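Side-chain contacts in muramidase (Sodiomyces alcalophilus, PDB 6ZM8), which probably hydrolyses the glycan strands of bacterial peptidoglycan as a family 25 glycoside hydrolase, a lysozyme-type muramidase: residues R74-N79 against E118-T123; K30-E33 against F37-S40. All coordinates share one frame; numbering follows the deposited sequence.

Interaction 1. Residues R74-N79 against E118-T123; sequences RYFASN and EDFVTT
Phe120 brings CZ, the far end of its ring, to CD2 of Phe76 at 3.8 Å, joining two consecutive outer helices, 69-78 and 110-128, of the TIM-type barrel of this GH25 enzyme. CD2 lies at the edge of the Phe120 ring, near its plane, and the two side chains cross at about a right angle. Both rings leave the backbone with CG anti to the backbone N (chi1 175° in Phe76), which turns each ring in toward the strands under the two helices, where the rings meet. The second touch is looser: Thr123 CG2 stands 4.2 Å from Arg74 NH1, on the solvent-exposed side, where Arg74 lies. Arg74 reaches it through a bend at chi3 (-77°). Its NH1 also lies 6.6 Å from Asp119 OD1, too far for a bridge, though the opposite charges probably attract weakly. Behind this shell, Phe76 meets Tyr124 and Phe120 meets His60, in each case with ring planes about 30° apart. The Thr123 side chain also touches Ala70 and Ala73 of helix 69-78. A glycine in place of Thr123 would probably leave the Arg74 guanidinium without its methyl neighbour and open a gap against those alanines. Thr123 is held in turn by its own helix: OG1 donates to Asp119 O at 2.7 Å, while Thr123 N reaches that same Asp119 O at 3.0 Å, the two donors approaching from opposite faces of the carbonyl plane.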
loop_
_atom_site.group_PDB
_atom_site.type_symbol
_atom_site.label_atom_id
_atom_site.label_comp_id
_atom_site.label_asym_id
_atom_site.label_seq_id
_atom_site.Cartn_x
_atom_site.Cartn_y
_atom_site.Cartn_z
ATOM N N ARG A 74 7.216 -7.528 -10.611
ATOM C CA ARG A 74 6.774 -7.698 -11.999
ATOM C C ARG A 74 5.324 -8.156 -12.041
ATOM O O ARG A 74 4.528 -7.675 -12.873
ATOM C CB ARG A 74 7.646 -8.725 -12.744
ATOM C CG ARG A 74 9.007 -8.223 -13.133
ATOM C CD ARG A 74 9.795 -9.216 -13.998
ATOM N NE ARG A 74 10.365 -10.315 -13.220
ATOM C CZ ARG A 74 11.585 -10.310 -12.584
ATOM N NH1 ARG A 74 12.269 -9.172 -12.613
ATOM N NH2 ARG A 74 11.984 -11.330 -11.878
ATOM N N TYR A 75 4.961 -9.128 -11.218
ATOM C CA TYR A 75 3.588 -9.649 -11.214
ATOM C C TYR A 75 2.603 -8.541 -10.834
ATOM O O TYR A 75 1.563 -8.360 -11.470
ATOM C CB TYR A 75 3.507 -10.827 -10.248
ATOM C CG TYR A 75 2.175 -11.523 -10.250
ATOM C CD1 TYR A 75 1.743 -12.232 -11.338
ATOM C CD2 TYR A 75 1.345 -11.499 -9.143
ATOM C CE1 TYR A 75 0.528 -12.928 -11.339
ATOM C CE2 TYR A 75 0.134 -12.169 -9.115
ATOM C CZ TYR A 75 -0.262 -12.904 -10.202
ATOM O OH TYR A 75 -1.434 -13.600 -10.129
ATOM N N PHE A 76 2.923 -7.802 -9.776
ATOM C CA PHE A 76 2.079 -6.687 -9.341
ATOM C C PHE A 76 1.934 -5.633 -10.437
ATOM O O PHE A 76 0.812 -5.218 -10.773
ATOM C CB PHE A 76 2.709 -6.094 -8.080
ATOM C CG PHE A 76 2.039 -4.858 -7.566
ATOM C CD1 PHE A 76 0.664 -4.800 -7.314
ATOM C CD2 PHE A 76 2.817 -3.741 -7.228
ATOM C CE1 PHE A 76 0.102 -3.670 -6.737
ATOM C CE2 PHE A 76 2.243 -2.621 -6.640
ATOM C CZ PHE A 76 0.882 -2.587 -6.387
ATOM N N ALA A 77 3.063 -5.176 -11.007
ATOM C CA ALA A 77 3.016 -4.099 -11.997
ATOM C C ALA A 77 2.241 -4.505 -13.248
ATOM O O ALA A 77 1.703 -3.643 -13.926
ATOM C CB ALA A 77 4.403 -3.637 -12.343
ATOM N N SER A 78 2.214 -5.805 -13.565
ATOM C CA SER A 78 1.506 -6.323 -14.740
ATOM C C SER A 78 0.029 -6.590 -14.479
ATOM O O SER A 78 -0.684 -6.878 -15.446
ATOM C CB SER A 78 2.182 -7.664 -15.216
ATOM O OG SER A 78 3.442 -7.442 -15.732
ATOM N N ASN A 79 -0.403 -6.571 -13.233
ATOM C CA ASN A 79 -1.733 -7.063 -12.861
ATOM C C ASN A 79 -2.441 -6.099 -11.905
ATOM O O ASN A 79 -3.188 -6.542 -11.028
ATOM C CB ASN A 79 -1.647 -8.476 -12.267
ATOM C CG ASN A 79 -1.232 -9.485 -13.314
ATOM O OD1 ASN A 79 -2.038 -9.834 -14.198
ATOM N ND2 ASN A 79 -0.025 -9.918 -13.264
ATOM N N GLU A 118 14.235 -4.506 -0.910
ATOM C CA GLU A 118 15.009 -3.714 -1.866
ATOM C C GLU A 118 14.778 -4.202 -3.288
ATOM O O GLU A 118 14.638 -3.410 -4.229
ATOM C CB GLU A 118 16.483 -3.777 -1.481
ATOM C CG GLU A 118 17.383 -2.953 -2.412
ATOM C CD GLU A 118 17.119 -1.470 -2.324
ATOM O OE1 GLU A 118 17.309 -0.889 -1.246
ATOM O OE2 GLU A 118 16.612 -0.907 -3.298
ATOM N N ASP A 119 14.777 -5.526 -3.479
ATOM C CA ASP A 119 14.566 -6.076 -4.811
ATOM C C ASP A 119 13.169 -5.694 -5.334
ATOM O O ASP A 119 13.009 -5.309 -6.500
ATOM C CB ASP A 119 14.773 -7.592 -4.762
ATOM C CG ASP A 119 14.949 -8.257 -6.104
ATOM O OD1 ASP A 119 15.392 -7.617 -7.050
ATOM O OD2 ASP A 119 14.669 -9.495 -6.147
ATOM N N PHE A 120 12.158 -5.792 -4.482
ATOM C CA PHE A 120 10.810 -5.381 -4.899
ATOM C C PHE A 120 10.785 -3.896 -5.279
ATOM O O PHE A 120 10.264 -3.520 -6.339
ATOM C CB PHE A 120 9.799 -5.682 -3.777
ATOM C CG PHE A 120 8.380 -5.381 -4.195
ATOM C CD1 PHE A 120 7.879 -4.080 -4.198
ATOM C CD2 PHE A 120 7.538 -6.414 -4.598
ATOM C CE1 PHE A 120 6.581 -3.815 -4.632
ATOM C CE2 PHE A 120 6.228 -6.150 -5.005
ATOM C CZ PHE A 120 5.759 -4.852 -5.028
ATOM N N VAL A 121 11.284 -3.038 -4.397
ATOM C CA VAL A 121 11.066 -1.605 -4.663
ATOM C C VAL A 121 11.948 -1.123 -5.830
ATOM O O VAL A 121 11.537 -0.235 -6.558
ATOM C CB VAL A 121 11.243 -0.731 -3.402
ATOM C CG1 VAL A 121 10.387 -1.249 -2.246
ATOM C CG2 VAL A 121 12.678 -0.614 -2.957
ATOM N N THR A 122 13.185 -1.636 -5.965
ATOM C CA THR A 122 14.006 -1.267 -7.109
ATOM C C THR A 122 13.364 -1.752 -8.402
ATOM O O THR A 122 13.335 -1.026 -9.408
ATOM C CB THR A 122 15.423 -1.821 -6.923
ATOM O OG1 THR A 122 16.049 -1.149 -5.850
ATOM C CG2 THR A 122 16.279 -1.652 -8.154
ATOM N N THR A 123 12.862 -2.983 -8.404
ATOM C CA THR A 123 12.235 -3.526 -9.612
ATOM C C THR A 123 10.973 -2.739 -9.967
ATOM O O THR A 123 10.754 -2.376 -11.130
ATOM C CB THR A 123 11.959 -5.019 -9.443
ATOM O OG1 THR A 123 13.196 -5.706 -9.197
ATOM C CG2 THR A 123 11.325 -5.611 -10.691
#

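Interaction 2. Residues K30-E33 against F37-S40; sequences KATE and FKSS
Thr32 and Lys38 form the non-hydrogen-bonded pair of a short antiparallel ladder, and Glu33 with Phe37 the hydrogen-bonded one. In the latter, Glu33 N donates to Phe37 O at 3.0 Å and Phe37 N returns a bond to Glu33 O at 3.2 Å. One step further, Ser39 N gives Ala31 O a 2.8 Å bond, at 162° about the hydrogen. Weaker CA-H...O contacts supplement these, with Thr32 CA 3.1 Å from Phe37 O and Lys38 CA 3.3 Å from Ala31 O.

Apolar contact centres on Phe37. Its CB meets Glu33 CB at 3.9 Å, and its CE1 lies equally near Lys30 CE, whose extended chain crosses the Phe37 side chain at about a right angle. CG anti to N (chi1 -179°) swings the ring back toward Lys30.

Among charged and polar groups, within its own strand, Lys30 NZ bridges to Glu33 OE1 at 2.9 Å, nearly along the C-O bond, and Glu33 OE2 is taken by Gln63. Thr32 OG1 bonds His60, and Lys38 NZ, in one of two conformers, reaches Tyr75 OH. A water links Lys30 O, to which it donates, with Ser39 OG, whose proton it accepts at 2.7 Å; that hydroxyl also caps Ala41 N ahead of helix 42-51.

Pairing over a connection of three residues identifies a beta hairpin, grown here from the C-terminal end of parallel barrel strand 26-33.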
loop_
_atom_site.group_PDB
_atom_site.type_symbol
_atom_site.label_atom_id
_atom_site.label_comp_id
_atom_site.label_asym_id
_atom_site.label_seq_id
_atom_site.Cartn_x
_atom_site.Cartn_y
_atom_site.Cartn_z
ATOM N N LYS A 30 -6.687 -3.914 -3.254
ATOM C CA LYS A 30 -5.790 -5.056 -3.394
ATOM C C LYS A 30 -5.790 -5.549 -4.831
ATOM O O LYS A 30 -6.859 -5.835 -5.414
ATOM C CB LYS A 30 -6.216 -6.209 -2.501
ATOM C CG LYS A 30 -5.209 -7.370 -2.532
ATOM C CD LYS A 30 -5.493 -8.424 -1.493
ATOM C CE LYS A 30 -4.523 -9.593 -1.608
ATOM N NZ LYS A 30 -4.766 -10.581 -0.554
ATOM N N ALA A 31 -4.592 -5.712 -5.403
ATOM C CA ALA A 31 -4.435 -6.281 -6.738
ATOM C C ALA A 31 -3.944 -7.712 -6.653
ATOM O O ALA A 31 -4.563 -8.609 -7.304
ATOM C CB ALA A 31 -3.507 -5.453 -7.602
ATOM N N THR A 32 -2.797 -7.950 -6.028
ATOM C CA THR A 32 -2.072 -9.197 -6.150
ATOM C C THR A 32 -1.541 -9.663 -4.811
ATOM O O THR A 32 -1.414 -8.884 -3.845
ATOM C CB THR A 32 -0.909 -9.063 -7.167
ATOM O OG1 THR A 32 -0.155 -7.887 -6.846
ATOM C CG2 THR A 32 -1.401 -8.938 -8.591
ATOM N N GLU A 33 -1.160 -10.944 -4.783
ATOM C CA GLU A 33 -0.455 -11.540 -3.661
ATOM C C GLU A 33 0.475 -12.612 -4.216
ATOM O O GLU A 33 0.076 -13.395 -5.102
ATOM C CB GLU A 33 -1.440 -12.134 -2.640
ATOM C CG GLU A 33 -0.768 -12.903 -1.513
ATOM C CD GLU A 33 -1.711 -13.290 -0.396
ATOM O OE1 GLU A 33 -2.836 -12.689 -0.283
ATOM O OE2 GLU A 33 -1.281 -14.196 0.365
ATOM N N PHE A 37 -1.820 -14.926 -7.192
ATOM C CA PHE A 37 -3.138 -14.445 -6.768
ATOM C C PHE A 37 -3.391 -13.065 -7.365
ATOM O O PHE A 37 -2.622 -12.123 -7.079
ATOM C CB PHE A 37 -3.188 -14.387 -5.245
ATOM C CG PHE A 37 -4.517 -13.914 -4.707
ATOM C CD1 PHE A 37 -4.846 -12.576 -4.617
ATOM C CD2 PHE A 37 -5.433 -14.853 -4.289
ATOM C CE1 PHE A 37 -6.066 -12.214 -4.127
ATOM C CE2 PHE A 37 -6.640 -14.474 -3.743
ATOM C CZ PHE A 37 -6.995 -13.160 -3.694
ATOM N N LYS A 38 -4.489 -12.948 -8.093
ATOM C CA LYS A 38 -4.993 -11.670 -8.584
ATOM C C LYS A 38 -6.401 -11.536 -8.035
ATOM O O LYS A 38 -7.260 -12.422 -8.307
ATOM C CB LYS A 38 -5.023 -11.632 -10.113
ATOM C CG LYS A 38 -3.686 -11.891 -10.785
ATOM C CD LYS A 38 -3.770 -12.264 -12.270
ATOM C CE LYS A 38 -2.547 -12.957 -12.859
ATOM N NZ LYS A 38 -2.404 -14.392 -12.465
ATOM N N SER A 39 -6.697 -10.497 -7.282
ATOM C CA SER A 39 -8.026 -10.331 -6.716
ATOM C C SER A 39 -9.084 -10.251 -7.803
ATOM O O SER A 39 -9.024 -9.403 -8.701
ATOM C CB SER A 39 -8.075 -9.032 -5.928
ATOM O OG SER A 39 -9.428 -8.803 -5.555
ATOM N N SER A 40 -10.117 -11.089 -7.681
ATOM C CA SER A 40 -11.215 -11.059 -8.664
ATOM C C SER A 40 -12.065 -9.800 -8.540
ATOM O O SER A 40 -12.825 -9.531 -9.454
ATOM C CB SER A 40 -12.084 -12.288 -8.537
ATOM O OG SER A 40 -12.653 -12.331 -7.282
HETATM O O HOH W 1 -9.419 -6.329 -4.490
#

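Interaction 1 joins two outer helices through side chains alone, whereas interaction 2 is mainly backbone pairing of a hairpin, with a salt bridge along strand 26-33 and a water that joins the two segments. Each is partly buried: Phe76 and Phe120 lie inside with Arg74 at the surface, and Ala31, Thr32 and Ser39 lie inside with Phe37 and Lys38 exposed. The two hold different elements but meet where helix 69-78 covers strand 26-33. There Phe76 CD1 packs 3.2 Å from Thr32 OG1. The same helix also meets Lys38, and His60 borders both contacts.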